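Local coordinates for protein archease, possible chaperone (Thermotoga maritima, PDB 1J5U) that binds calcium and probably activates the tRNA-splicing ligase RtcB by promoting its guanylylation, perhaps also acting as a chaperone, at residues 24-29 with 129-134; 38-43 with 86-91; 58-63 with 74-79; 64-69 with 117-122. All blocks are in the same frame, centred on the assembly; numbering follows the deposited sequence.

Contact 1: residues 24-29 with 129-134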
loop_
_atom_site.group_PDB
_atom_site.type_symbol
_atom_site.label_atom_id
_atom_site.label_comp_id
_atom_site.label_asym_id
_atom_site.label_seq_id
_atom_site.Cartn_x
_atom_site.Cartn_y
_atom_site.Cartn_z
ATOM N N ALA A 24 -10.805 -3.708 2.117
ATOM C CA ALA A 24 -10.449 -2.828 3.209
ATOM C C ALA A 24 -9.715 -3.509 4.344
ATOM O O ALA A 24 -9.983 -4.662 4.660
ATOM C CB ALA A 24 -11.713 -2.178 3.761
ATOM N N TYR A 25 -8.782 -2.777 4.950
ATOM C CA TYR A 25 -8.053 -3.271 6.102
ATOM C C TYR A 25 -7.936 -2.149 7.101
ATOM O O TYR A 25 -7.989 -0.967 6.744
ATOM C CB TYR A 25 -6.614 -3.690 5.766
ATOM C CG TYR A 25 -6.466 -4.758 4.723
ATOM C CD1 TYR A 25 -6.721 -4.479 3.391
ATOM C CD2 TYR A 25 -6.050 -6.055 5.065
ATOM C CE1 TYR A 25 -6.571 -5.441 2.425
ATOM C CE2 TYR A 25 -5.900 -7.030 4.091
ATOM C CZ TYR A 25 -6.167 -6.709 2.772
ATOM O OH TYR A 25 -6.081 -7.661 1.772
ATOM N N GLU A 26 -7.766 -2.529 8.359
ATOM C CA GLU A 26 -7.508 -1.567 9.395
ATOM C C GLU A 26 -6.036 -1.836 9.686
ATOM O O GLU A 26 -5.669 -2.972 9.981
ATOM C CB GLU A 26 -8.324 -1.851 10.647
ATOM C CG GLU A 26 -8.118 -0.813 11.749
ATOM C CD GLU A 26 -8.718 0.552 11.399
ATOM O OE1 GLU A 26 -9.686 0.589 10.597
ATOM O OE2 GLU A 26 -8.239 1.580 11.939
ATOM N N ILE A 27 -5.186 -0.818 9.557
ATOM C CA ILE A 27 -3.775 -0.990 9.855
ATOM C C ILE A 27 -3.454 -0.194 11.115
ATOM O O ILE A 27 -4.040 0.858 11.385
ATOM C CB ILE A 27 -2.852 -0.541 8.684
ATOM C CG1 ILE A 27 -3.170 0.906 8.275
ATOM C CG2 ILE A 27 -2.990 -1.505 7.520
ATOM C CD1 ILE A 27 -2.228 1.467 7.214
ATOM N N SER A 28 -2.541 -0.715 11.914
ATOM C CA SER A 28 -2.192 -0.061 13.161
ATOM C C SER A 28 -0.728 -0.246 13.446
ATOM O O SER A 28 -0.131 -1.231 13.015
ATOM C CB SER A 28 -3.010 -0.667 14.299
ATOM O OG SER A 28 -2.847 -2.072 14.299
ATOM N N GLY A 29 -0.158 0.703 14.180
ATOM C CA GLY A 29 1.248 0.636 14.530
ATOM C C GLY A 29 1.542 1.795 15.467
ATOM O O GLY A 29 0.622 2.494 15.906
ATOM N N LYS A 129 -3.605 4.576 13.887
ATOM C CA LYS A 129 -4.331 3.647 13.040
ATOM C C LYS A 129 -5.220 4.314 11.999
ATOM O O LYS A 129 -5.506 5.508 12.076
ATOM C CB LYS A 129 -5.194 2.713 13.894
ATOM C CG LYS A 129 -6.298 3.420 14.668
ATOM C CD LYS A 129 -7.082 2.451 15.567
ATOM C CE LYS A 129 -8.138 3.205 16.384
ATOM N NZ LYS A 129 -8.645 2.419 17.554
ATOM N N THR A 130 -5.627 3.527 11.011
ATOM C CA THR A 130 -6.533 3.994 9.966
ATOM C C THR A 130 -7.016 2.835 9.135
ATOM O O THR A 130 -6.409 1.761 9.126
ATOM C CB THR A 130 -5.869 4.996 8.990
ATOM O OG1 THR A 130 -6.851 5.470 8.062
ATOM C CG2 THR A 130 -4.742 4.329 8.186
ATOM N N LYS A 131 -8.141 3.044 8.462
ATOM C CA LYS A 131 -8.621 2.048 7.538
ATOM C C LYS A 131 -7.883 2.409 6.240
ATOM O O LYS A 131 -7.459 3.550 6.061
ATOM C CB LYS A 131 -10.139 2.180 7.328
ATOM C CG LYS A 131 -10.967 1.044 7.960
ATOM C CD LYS A 131 -12.460 1.286 7.796
ATOM C CE LYS A 131 -13.275 0.093 8.257
ATOM N NZ LYS A 131 -12.822 -0.373 9.596
ATOM N N VAL A 132 -7.694 1.428 5.364
ATOM C CA VAL A 132 -7.102 1.660 4.059
ATOM C C VAL A 132 -8.002 0.878 3.124
ATOM O O VAL A 132 -8.275 -0.324 3.342
ATOM C CB VAL A 132 -5.632 1.159 3.921
ATOM C CG1 VAL A 132 -4.686 2.157 4.615
ATOM C CG2 VAL A 132 -5.474 -0.245 4.511
ATOM N N VAL A 133 -8.475 1.566 2.095
ATOM C CA VAL A 133 -9.382 0.954 1.130
ATOM C C VAL A 133 -8.757 0.967 -0.249
ATOM O O VAL A 133 -8.337 2.029 -0.754
ATOM C CB VAL A 133 -10.729 1.711 1.115
ATOM C CG1 VAL A 133 -11.636 1.187 -0.025
ATOM C CG2 VAL A 133 -11.413 1.548 2.468
ATOM N N PHE A 134 -8.679 -0.217 -0.841
ATOM C CA PHE A 134 -8.087 -0.377 -2.150
ATOM C C PHE A 134 -9.102 -0.710 -3.230
ATOM O O PHE A 134 -10.165 -1.299 -2.978
ATOM C CB PHE A 134 -7.028 -1.486 -2.138
ATOM C CG PHE A 134 -5.915 -1.248 -1.169
ATOM C CD1 PHE A 134 -6.065 -1.593 0.176
ATOM C CD2 PHE A 134 -4.716 -0.687 -1.600
ATOM C CE1 PHE A 134 -5.026 -1.388 1.080
ATOM C CE2 PHE A 134 -3.661 -0.478 -0.708
ATOM C CZ PHE A 134 -3.816 -0.830 0.633
#

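Contact 2: residues 38-43 with 86-91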
loop_
_atom_site.group_PDB
_atom_site.type_symbol
_atom_site.label_atom_id
_atom_site.label_comp_id
_atom_site.label_asym_id
_atom_site.label_seq_id
_atom_site.Cartn_x
_atom_site.Cartn_y
_atom_site.Cartn_z
ATOM N N GLU A 38 2.878 -1.765 7.150
ATOM C CA GLU A 38 1.651 -2.554 7.046
ATOM C C GLU A 38 1.009 -2.436 5.640
ATOM O O GLU A 38 0.437 -3.396 5.125
ATOM C CB GLU A 38 0.675 -2.141 8.148
ATOM C CG GLU A 38 1.056 -2.735 9.530
ATOM C CD GLU A 38 1.214 -4.248 9.479
ATOM O OE1 GLU A 38 0.516 -4.880 8.660
ATOM O OE2 GLU A 38 2.027 -4.817 10.250
ATOM N N ALA A 39 1.107 -1.266 5.012
ATOM C CA ALA A 39 0.569 -1.107 3.642
ATOM C C ALA A 39 1.385 -2.041 2.750
ATOM O O ALA A 39 0.849 -2.727 1.870
ATOM C CB ALA A 39 0.713 0.355 3.156
ATOM N N ARG A 40 2.692 -2.064 2.973
ATOM C CA ARG A 40 3.570 -2.949 2.222
ATOM C C ARG A 40 3.131 -4.417 2.429
ATOM O O ARG A 40 2.983 -5.171 1.470
ATOM C CB ARG A 40 5.026 -2.807 2.696
ATOM C CG ARG A 40 5.956 -3.904 2.129
ATOM C CD ARG A 40 7.227 -4.063 2.998
ATOM N NE ARG A 40 6.850 -4.538 4.326
ATOM C CZ ARG A 40 7.593 -4.407 5.422
ATOM N NH1 ARG A 40 8.785 -3.817 5.351
ATOM N NH2 ARG A 40 7.119 -4.809 6.600
ATOM N N ASN A 41 2.971 -4.822 3.688
ATOM C CA ASN A 41 2.553 -6.190 3.987
ATOM C C ASN A 41 1.272 -6.570 3.235
ATOM O O ASN A 41 1.175 -7.664 2.693
ATOM C CB ASN A 41 2.345 -6.373 5.505
ATOM C CG ASN A 41 3.644 -6.304 6.279
ATOM O OD1 ASN A 41 4.723 -6.418 5.696
ATOM N ND2 ASN A 41 3.552 -6.126 7.600
ATOM N N ILE A 42 0.302 -5.665 3.201
ATOM C CA ILE A 42 -0.963 -5.906 2.514
ATOM C C ILE A 42 -0.753 -6.158 1.017
ATOM O O ILE A 42 -1.288 -7.131 0.464
ATOM C CB ILE A 42 -1.945 -4.702 2.700
ATOM C CG1 ILE A 42 -2.424 -4.629 4.166
ATOM C CG2 ILE A 42 -3.149 -4.845 1.740
ATOM C CD1 ILE A 42 -3.309 -3.421 4.474
ATOM N N LEU A 43 0.032 -5.287 0.369
ATOM C CA LEU A 43 0.317 -5.412 -1.059
ATOM C C LEU A 43 0.948 -6.765 -1.426
ATOM O O LEU A 43 0.516 -7.429 -2.381
ATOM C CB LEU A 43 1.235 -4.244 -1.529
ATOM C CG LEU A 43 0.636 -2.825 -1.492
ATOM C CD1 LEU A 43 1.690 -1.807 -1.967
ATOM C CD2 LEU A 43 -0.614 -2.748 -2.401
ATOM N N PRO A 86 7.771 -3.288 -2.886
ATOM C CA PRO A 86 8.387 -2.697 -1.690
ATOM C C PRO A 86 8.748 -3.835 -0.728
ATOM O O PRO A 86 7.951 -4.740 -0.490
ATOM C CB PRO A 86 7.288 -1.770 -1.153
ATOM C CG PRO A 86 5.995 -2.490 -1.593
ATOM C CD PRO A 86 6.364 -2.852 -3.035
ATOM N N TRP A 87 9.947 -3.792 -0.167
ATOM C CA TRP A 87 10.392 -4.859 0.721
ATOM C C TRP A 87 10.840 -4.384 2.104
ATOM O O TRP A 87 10.387 -4.904 3.143
ATOM C CB TRP A 87 11.523 -5.641 0.019
ATOM C CG TRP A 87 12.192 -6.686 0.868
ATOM C CD1 TRP A 87 11.601 -7.755 1.490
ATOM C CD2 TRP A 87 13.584 -6.764 1.176
ATOM N NE1 TRP A 87 12.544 -8.490 2.165
ATOM C CE2 TRP A 87 13.770 -7.904 1.990
ATOM C CE3 TRP A 87 14.696 -5.980 0.839
ATOM C CZ2 TRP A 87 15.028 -8.282 2.477
ATOM C CZ3 TRP A 87 15.954 -6.355 1.323
ATOM C CH2 TRP A 87 16.105 -7.500 2.134
ATOM N N ARG A 88 11.740 -3.405 2.124
ATOM C CA ARG A 88 12.228 -2.875 3.387
ATOM C C ARG A 88 12.101 -1.359 3.415
ATOM O O ARG A 88 12.108 -0.708 2.373
ATOM C CB ARG A 88 13.686 -3.290 3.609
ATOM C CG ARG A 88 13.833 -4.774 3.973
ATOM C CD ARG A 88 13.383 -5.032 5.415
ATOM N NE ARG A 88 13.320 -6.453 5.761
ATOM C CZ ARG A 88 12.273 -7.242 5.522
ATOM N NH1 ARG A 88 11.186 -6.759 4.929
ATOM N NH2 ARG A 88 12.308 -8.519 5.885
ATOM N N ILE A 89 11.965 -0.818 4.614
ATOM C CA ILE A 89 11.826 0.615 4.793
ATOM C C ILE A 89 12.776 1.061 5.886
ATOM O O ILE A 89 12.798 0.494 6.991
ATOM C CB ILE A 89 10.385 0.994 5.183
ATOM C CG1 ILE A 89 9.405 0.407 4.153
ATOM C CG2 ILE A 89 10.266 2.530 5.255
ATOM C CD1 ILE A 89 7.942 0.458 4.577
ATOM N N LYS A 90 13.559 2.084 5.568
ATOM C CA LYS A 90 14.554 2.612 6.497
ATOM C C LYS A 90 14.473 4.132 6.562
ATOM O O LYS A 90 14.582 4.806 5.544
ATOM C CB LYS A 90 15.943 2.162 6.026
ATOM C CG LYS A 90 17.133 2.740 6.795
ATOM C CD LYS A 90 18.444 2.224 6.180
ATOM C CE LYS A 90 19.624 3.074 6.608
ATOM N NZ LYS A 90 19.572 3.326 8.083
ATOM N N ARG A 91 14.255 4.671 7.751
ATOM C CA ARG A 91 14.185 6.113 7.910
ATOM C C ARG A 91 15.586 6.703 7.758
ATOM O O ARG A 91 16.565 6.126 8.218
ATOM C CB ARG A 91 13.630 6.488 9.291
ATOM C CG ARG A 91 13.676 7.978 9.590
ATOM C CD ARG A 91 12.857 8.340 10.830
ATOM N NE ARG A 91 12.951 9.765 11.137
ATOM C CZ ARG A 91 12.112 10.417 11.940
ATOM N NH1 ARG A 91 11.103 9.766 12.522
ATOM N NH2 ARG A 91 12.273 11.720 12.154
HETATM O O HOH W 1 11.010 -2.607 6.765
#

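Contact 3: residues 58-63 with 74-79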
loop_
_atom_site.group_PDB
_atom_site.type_symbol
_atom_site.label_atom_id
_atom_site.label_comp_id
_atom_site.label_asym_id
_atom_site.label_seq_id
_atom_site.Cartn_x
_atom_site.Cartn_y
_atom_site.Cartn_z
ATOM N N LYS A 58 14.333 3.699 -3.624
ATOM C CA LYS A 58 13.796 5.025 -3.898
ATOM C C LYS A 58 13.563 5.716 -2.567
ATOM O O LYS A 58 13.426 5.051 -1.531
ATOM C CB LYS A 58 12.466 4.940 -4.658
ATOM C CG LYS A 58 12.573 4.249 -5.997
ATOM C CD LYS A 58 11.213 4.137 -6.675
ATOM C CE LYS A 58 10.712 5.496 -7.148
ATOM N NZ LYS A 58 9.419 5.357 -7.932
HETATM N N MSE A 59 13.523 7.044 -2.609
HETATM C CA MSE A 59 13.301 7.863 -1.429
HETATM C C MSE A 59 11.878 8.428 -1.443
HETATM O O MSE A 59 11.334 8.762 -2.499
HETATM C CB MSE A 59 14.257 9.067 -1.391
HETATM C CG MSE A 59 15.738 8.758 -1.328
HETATM SE SE MSE A 59 16.321 7.770 0.237
HETATM C CE MSE A 59 15.333 8.657 1.520
ATOM N N TYR A 60 11.298 8.542 -0.261
ATOM C CA TYR A 60 9.974 9.123 -0.105
ATOM C C TYR A 60 10.041 10.060 1.083
ATOM O O TYR A 60 10.779 9.818 2.035
ATOM C CB TYR A 60 8.929 8.035 0.162
ATOM C CG TYR A 60 8.746 7.106 -0.990
ATOM C CD1 TYR A 60 7.903 7.441 -2.045
ATOM C CD2 TYR A 60 9.426 5.893 -1.041
ATOM C CE1 TYR A 60 7.740 6.598 -3.119
ATOM C CE2 TYR A 60 9.271 5.035 -2.126
ATOM C CZ TYR A 60 8.426 5.400 -3.159
ATOM O OH TYR A 60 8.282 4.570 -4.234
ATOM N N PRO A 61 9.288 11.162 1.036
ATOM C CA PRO A 61 9.310 12.091 2.162
ATOM C C PRO A 61 8.620 11.494 3.393
ATOM O O PRO A 61 7.558 10.849 3.288
ATOM C CB PRO A 61 8.571 13.309 1.614
ATOM C CG PRO A 61 7.600 12.688 0.633
ATOM C CD PRO A 61 8.482 11.689 -0.076
ATOM N N LEU A 62 9.226 11.691 4.556
ATOM C CA LEU A 62 8.639 11.190 5.784
ATOM C C LEU A 62 7.751 12.330 6.278
ATOM O O LEU A 62 8.170 13.172 7.066
ATOM C CB LEU A 62 9.728 10.852 6.807
ATOM C CG LEU A 62 9.303 10.291 8.174
ATOM C CD1 LEU A 62 8.320 9.190 8.015
ATOM C CD2 LEU A 62 10.535 9.784 8.915
ATOM N N GLU A 63 6.534 12.366 5.754
ATOM C CA GLU A 63 5.547 13.387 6.103
ATOM C C GLU A 63 4.332 12.611 6.622
ATOM O O GLU A 63 3.667 11.910 5.865
ATOM C CB GLU A 63 5.186 14.166 4.851
ATOM C CG GLU A 63 4.174 15.255 5.040
ATOM C CD GLU A 63 3.739 15.825 3.711
ATOM O OE1 GLU A 63 4.644 16.117 2.894
ATOM O OE2 GLU A 63 2.505 15.973 3.483
ATOM N N ASN A 74 0.662 4.510 -3.538
ATOM C CA ASN A 74 0.312 4.391 -4.946
ATOM C C ASN A 74 1.537 4.349 -5.822
ATOM O O ASN A 74 1.504 3.767 -6.897
ATOM C CB ASN A 74 -0.658 5.489 -5.377
ATOM C CG ASN A 74 -2.098 5.137 -5.007
ATOM O OD1 ASN A 74 -2.545 4.026 -5.281
ATOM N ND2 ASN A 74 -2.807 6.058 -4.382
ATOM N N ASP A 75 2.628 4.945 -5.363
ATOM C CA ASP A 75 3.833 4.872 -6.163
ATOM C C ASP A 75 4.352 3.437 -6.091
ATOM O O ASP A 75 4.856 2.918 -7.070
ATOM C CB ASP A 75 4.912 5.840 -5.682
ATOM C CG ASP A 75 6.087 5.863 -6.639
ATOM O OD1 ASP A 75 7.171 5.359 -6.305
ATOM O OD2 ASP A 75 5.882 6.340 -7.760
ATOM N N TRP A 76 4.189 2.783 -4.938
ATOM C CA TRP A 76 4.606 1.392 -4.793
ATOM C C TRP A 76 3.812 0.491 -5.747
ATOM O O TRP A 76 4.339 -0.480 -6.272
ATOM C CB TRP A 76 4.374 0.870 -3.373
ATOM C CG TRP A 76 5.244 1.476 -2.314
ATOM C CD1 TRP A 76 6.312 2.324 -2.497
ATOM C CD2 TRP A 76 5.105 1.299 -0.902
ATOM N NE1 TRP A 76 6.837 2.686 -1.283
ATOM C CE2 TRP A 76 6.118 2.069 -0.285
ATOM C CE3 TRP A 76 4.220 0.555 -0.092
ATOM C CZ2 TRP A 76 6.277 2.124 1.112
ATOM C CZ3 TRP A 76 4.384 0.607 1.306
ATOM C CH2 TRP A 76 5.404 1.388 1.886
ATOM N N ILE A 77 2.531 0.794 -5.919
ATOM C CA ILE A 77 1.674 0.032 -6.829
ATOM C C ILE A 77 2.178 0.233 -8.278
ATOM O O ILE A 77 2.156 -0.690 -9.080
ATOM C CB ILE A 77 0.202 0.484 -6.683
ATOM C CG1 ILE A 77 -0.352 -0.070 -5.350
ATOM C CG2 ILE A 77 -0.634 0.003 -7.890
ATOM C CD1 ILE A 77 -1.585 0.665 -4.789
ATOM N N LEU A 78 2.649 1.435 -8.591
ATOM C CA LEU A 78 3.179 1.726 -9.925
ATOM C C LEU A 78 4.431 0.874 -10.090
ATOM O O LEU A 78 4.605 0.208 -11.109
ATOM C CB LEU A 78 3.523 3.218 -10.074
ATOM C CG LEU A 78 4.183 3.686 -11.393
ATOM C CD1 LEU A 78 3.300 3.332 -12.621
ATOM C CD2 LEU A 78 4.401 5.192 -11.327
ATOM N N GLU A 79 5.294 0.871 -9.076
ATOM C CA GLU A 79 6.507 0.064 -9.144
ATOM C C GLU A 79 6.169 -1.409 -9.297
ATOM O O GLU A 79 6.864 -2.157 -10.027
ATOM C CB GLU A 79 7.376 0.274 -7.889
ATOM C CG GLU A 79 8.138 1.602 -7.887
ATOM C CD GLU A 79 9.137 1.687 -9.033
ATOM O OE1 GLU A 79 9.668 0.626 -9.433
ATOM O OE2 GLU A 79 9.392 2.813 -9.517
HETATM O O HOH W 2 7.540 6.568 -9.666
#

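Contact 4: residues 64-69 with 117-122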
loop_
_atom_site.group_PDB
_atom_site.type_symbol
_atom_site.label_atom_id
_atom_site.label_comp_id
_atom_site.label_asym_id
_atom_site.label_seq_id
_atom_site.Cartn_x
_atom_site.Cartn_y
_atom_site.Cartn_z
ATOM N N GLU A 64 4.039 12.739 7.908
ATOM C CA GLU A 64 2.942 11.984 8.487
ATOM C C GLU A 64 1.536 12.503 8.179
ATOM O O GLU A 64 0.785 12.911 9.065
ATOM C CB GLU A 64 3.222 11.839 9.988
ATOM C CG GLU A 64 4.572 11.130 10.180
ATOM C CD GLU A 64 5.334 11.517 11.442
ATOM O OE1 GLU A 64 5.889 12.640 11.501
ATOM O OE2 GLU A 64 5.390 10.684 12.373
ATOM N N THR A 65 1.188 12.469 6.895
ATOM C CA THR A 65 -0.113 12.925 6.434
ATOM C C THR A 65 -0.736 11.870 5.527
ATOM O O THR A 65 -0.036 11.040 4.935
ATOM C CB THR A 65 -0.005 14.215 5.603
ATOM O OG1 THR A 65 0.655 13.914 4.367
ATOM C CG2 THR A 65 0.773 15.298 6.367
ATOM N N GLU A 66 -2.057 11.922 5.396
ATOM C CA GLU A 66 -2.750 10.955 4.554
ATOM C C GLU A 66 -2.334 11.154 3.107
ATOM O O GLU A 66 -2.229 10.186 2.345
ATOM C CB GLU A 66 -4.267 11.091 4.718
ATOM C CG GLU A 66 -4.754 10.609 6.102
ATOM C CD GLU A 66 -4.670 11.695 7.171
ATOM O OE1 GLU A 66 -4.143 12.793 6.868
ATOM O OE2 GLU A 66 -5.130 11.451 8.308
ATOM N N ASP A 67 -2.084 12.405 2.720
ATOM C CA ASP A 67 -1.663 12.683 1.352
ATOM C C ASP A 67 -0.330 12.021 1.019
ATOM O O ASP A 67 -0.184 11.411 -0.042
ATOM C CB ASP A 67 -1.529 14.193 1.091
ATOM C CG ASP A 67 -2.881 14.897 0.970
ATOM O OD1 ASP A 67 -3.882 14.231 0.645
ATOM O OD2 ASP A 67 -2.927 16.122 1.193
ATOM N N ALA A 68 0.648 12.148 1.909
ATOM C CA ALA A 68 1.957 11.548 1.650
ATOM C C ALA A 68 1.804 10.033 1.630
ATOM O O ALA A 68 2.442 9.358 0.827
ATOM C CB ALA A 68 2.980 11.957 2.727
ATOM N N PHE A 69 0.961 9.509 2.525
ATOM C CA PHE A 69 0.722 8.069 2.596
ATOM C C PHE A 69 0.151 7.580 1.268
ATOM O O PHE A 69 0.619 6.595 0.692
ATOM C CB PHE A 69 -0.238 7.745 3.740
ATOM C CG PHE A 69 -0.395 6.255 3.998
ATOM C CD1 PHE A 69 -1.467 5.554 3.473
ATOM C CD2 PHE A 69 0.510 5.581 4.824
ATOM C CE1 PHE A 69 -1.661 4.186 3.780
ATOM C CE2 PHE A 69 0.333 4.237 5.132
ATOM C CZ PHE A 69 -0.769 3.531 4.609
ATOM N N HIS A 117 -10.728 6.660 0.306
ATOM C CA HIS A 117 -11.887 6.208 1.098
ATOM C C HIS A 117 -11.507 5.825 2.515
ATOM O O HIS A 117 -10.686 4.935 2.710
ATOM C CB HIS A 117 -12.555 4.984 0.462
ATOM C CG HIS A 117 -13.146 5.234 -0.890
ATOM N ND1 HIS A 117 -14.128 6.179 -1.111
ATOM C CD2 HIS A 117 -12.910 4.646 -2.086
ATOM C CE1 HIS A 117 -14.470 6.161 -2.387
ATOM N NE2 HIS A 117 -13.746 5.241 -3.000
ATOM N N LEU A 118 -12.117 6.491 3.491
ATOM C CA LEU A 118 -11.877 6.214 4.901
ATOM C C LEU A 118 -10.418 6.371 5.358
ATOM O O LEU A 118 -10.066 5.924 6.447
ATOM C CB LEU A 118 -12.368 4.788 5.232
ATOM C CG LEU A 118 -13.841 4.525 4.842
ATOM C CD1 LEU A 118 -14.231 3.057 5.115
ATOM C CD2 LEU A 118 -14.746 5.493 5.614
ATOM N N LEU A 119 -9.575 6.979 4.534
ATOM C CA LEU A 119 -8.168 7.181 4.903
ATOM C C LEU A 119 -8.112 8.353 5.880
ATOM O O LEU A 119 -8.346 9.493 5.486
ATOM C CB LEU A 119 -7.337 7.507 3.655
ATOM C CG LEU A 119 -5.814 7.540 3.836
ATOM C CD1 LEU A 119 -5.347 6.239 4.544
ATOM C CD2 LEU A 119 -5.141 7.691 2.466
ATOM N N LYS A 120 -7.832 8.069 7.151
ATOM C CA LYS A 120 -7.762 9.092 8.201
ATOM C C LYS A 120 -6.987 8.535 9.398
ATOM O O LYS A 120 -7.450 7.599 10.058
ATOM C CB LYS A 120 -9.179 9.480 8.668
ATOM C CG LYS A 120 -9.246 10.512 9.790
ATOM C CD LYS A 120 -10.673 10.556 10.372
ATOM C CE LYS A 120 -10.921 11.751 11.310
ATOM N NZ LYS A 120 -10.128 11.700 12.587
ATOM N N PHE A 121 -5.810 9.097 9.672
ATOM C CA PHE A 121 -5.008 8.620 10.788
ATOM C C PHE A 121 -5.669 8.998 12.117
ATOM O O PHE A 121 -6.110 10.139 12.303
ATOM C CB PHE A 121 -3.590 9.214 10.741
ATOM C CG PHE A 121 -2.810 8.859 9.490
ATOM C CD1 PHE A 121 -2.918 7.598 8.912
ATOM C CD2 PHE A 121 -1.923 9.771 8.930
ATOM C CE1 PHE A 121 -2.154 7.256 7.801
ATOM C CE2 PHE A 121 -1.159 9.429 7.820
ATOM C CZ PHE A 121 -1.273 8.180 7.258
ATOM N N GLU A 122 -5.750 8.038 13.030
ATOM C CA GLU A 122 -6.338 8.292 14.339
ATOM C C GLU A 122 -5.346 7.826 15.378
ATOM O O GLU A 122 -4.789 6.730 15.250
ATOM C CB GLU A 122 -7.639 7.506 14.542
ATOM C CG GLU A 122 -8.716 7.752 13.516
ATOM C CD GLU A 122 -10.012 7.029 13.862
ATOM O OE1 GLU A 122 -9.941 5.918 14.448
ATOM O OE2 GLU A 122 -11.098 7.562 13.539
HETATM O O HOH W 3 -5.516 12.784 10.329
#

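Contact 1: residues 24-29 with 129-134
With CG1 lodged between its backbone N and carbonyl carbon (chi1 54°), Ile27 sends CD1 along the sheet face to Val132, where it meets CG1 at 3.6 Å. On the other face, Glu26 turns CG away from its own N (chi1 -178°) and bends at chi2, bringing its carboxylate across Lys131: OE1 lies 3.4 Å from Lys131 NZ, a salt bridge whose hydrogen bond is weak, and close beside Lys131 CG. These pairs sit on adjacent antiparallel strands. Tyr25 and Val132 form a hydrogen-bonded pair, with Tyr25 N to Val132 O at 3.0 Å and Val132 N to Tyr25 O at 2.8 Å. Ile27 pairs likewise with Thr130, Ile27 N reaching Thr130 O at 2.9 Å. Tyr25 CB packs on Val132 CG2 (3.8 Å). Helix 32-47 covers the face of Tyr25, Ile27 and Val132 through Ile42, and Phe69 of helix 66-81 joins it. The two faces differ in chemistry: aliphatic and aromatic groups turn toward the helices, while the exposed Glu26-Lys131 pair probably contributes less than the backbone bonds.

Contact 2: residues 38-43 with 86-91
The NH1 groups of two arginines lie close to one backbone oxygen: Arg40 NH1 is 2.9 Å from Trp87 O, and Arg88 NH1 donates to it at 2.7 Å. The like-charged nitrogens Arg40 NH1 and Arg88 NH1 come within 3.8 Å, the latter over a face of the Arg40 guanidinium, with planes 59° apart. A classic beta bulge sets Trp87 and Arg88 together opposite Thr99. Arg40 starts with CG opposite its own N (chi1 169°), passes that CG 4.0 Å from Pro86 CG, then bends at chi3. Its NE and NH2 grip Asn41 OD1 side-on, at 3.2 and 3.0 Å, both from one face of the amide. A water accepts from Arg40 NH1 and from Ile89 N. A methionine in place of Arg40 would probably leave Asn41 OD1 without these two donors and break the water link to Ile89. The nearby carbonyl oxygen probably offsets part of the repulsion between the guanidinium groups, while the water and the Pro86 packing link helix 32-47 to strand 84-92.

Contact 3: residues 58-63 with 74-79
Asp75 OD1 is gripped by two side chains from the facing strand: Tyr60 OH donates to it at 2.5 Å, shorter than usual and perhaps partly coordinate error, and Lys58 NZ reaches it at 2.8 Å on the syn lone pair. The carboxylate lies at the edge of the Tyr60 ring, its plane 63° from that of the ring. A trans chi1 (-173°) swings the Asp75 carboxylate off the helix toward the strand. Lys58 arrives from the opposite direction, bends at chi3 and also holds Glu79 OE2 at 3.0 Å, meeting it on the anti side and out of the carboxylate plane. One turn of helix thus presents two acids to a single ammonium group. The other oxygen of Glu79, OE1, pairs with Lys56, and a water donates to Asp75 OD2. Beside this network the edge of Trp76 points at the face of Tyr60 in an offset edge-to-face pair, with planes at 82°; Trp76 NE1 lies 3.5 Å from Tyr60 CE2. Charge and aromatic packing together join helix 66-81 to strand 54-61. With both donors on OD1, Asp75 is likely to be favoured in its ionised form, and Lys58, with Lys56, probably offsets part of the acidic charge.

Contact 4: residues 64-69 with 117-122
Glu66, in the first turn of helix 66-81, lays its side chain over the Phe121 ring, joining the helix start, with its Thr65 N-cap, to 117-122, an irregular part of strand 113-124. Its CG stands over the ring centre in a CH-pi contact, 4.1 Å from the Phe121 centroid, and the carboxylate stacks on the ring with planes 21° apart. Through its anti lone pair Glu66 OE2 accepts from Phe121 N at 2.8 Å, in a nearly straight bond (167°). The bend at chi2 curls the carboxylate back toward that amide. Leu119 slides past the Glu66 stem in the opposite direction, Leu119 CG lying 4.0 Å from Glu66 CG, and its CD1 touches Phe69. The edge of Phe121 points into the face of Phe69 in a T-shaped pair, with planes at 90° and Phe121 CZ 3.7 Å from Phe69 CB. An alanine at Glu66 would remove the acceptor and is likely to leave Phe121 N without its mate and take away the CH-pi contact over the ring. Farther out, Thr65 also bonds to Glu63, while Thr130 on the next strand receives Lys120 N. The capping bond runs from Ala68 N to Thr65 OG1 at 3.0 Å.

Contacts 1 and 4 share the three-stranded sheet: Lys129 O lies 2.7 Å from Glu122 N, a probable hydrogen bond between neighbouring strands. Helix 32-47 connects contact 1 with contact 2, Ile42 CD1 packing 3.4 Å from Tyr25 CG. Trp76 then joins contacts 2 and 3, its CD2 lying 3.8 Å from Pro86 CB, while helix 66-81 serves both contacts 3 and 4. The two helices pack together between the two sheets. Contact 1 runs closest to the calcium ion bound by His19, Asp22, Asp135 and Thr136: the Phe134 side chain is about 9 Å from the metal, against about 14 Å for that of Leu43 in contact 2. Contacts 3 and 4 lie away from that site.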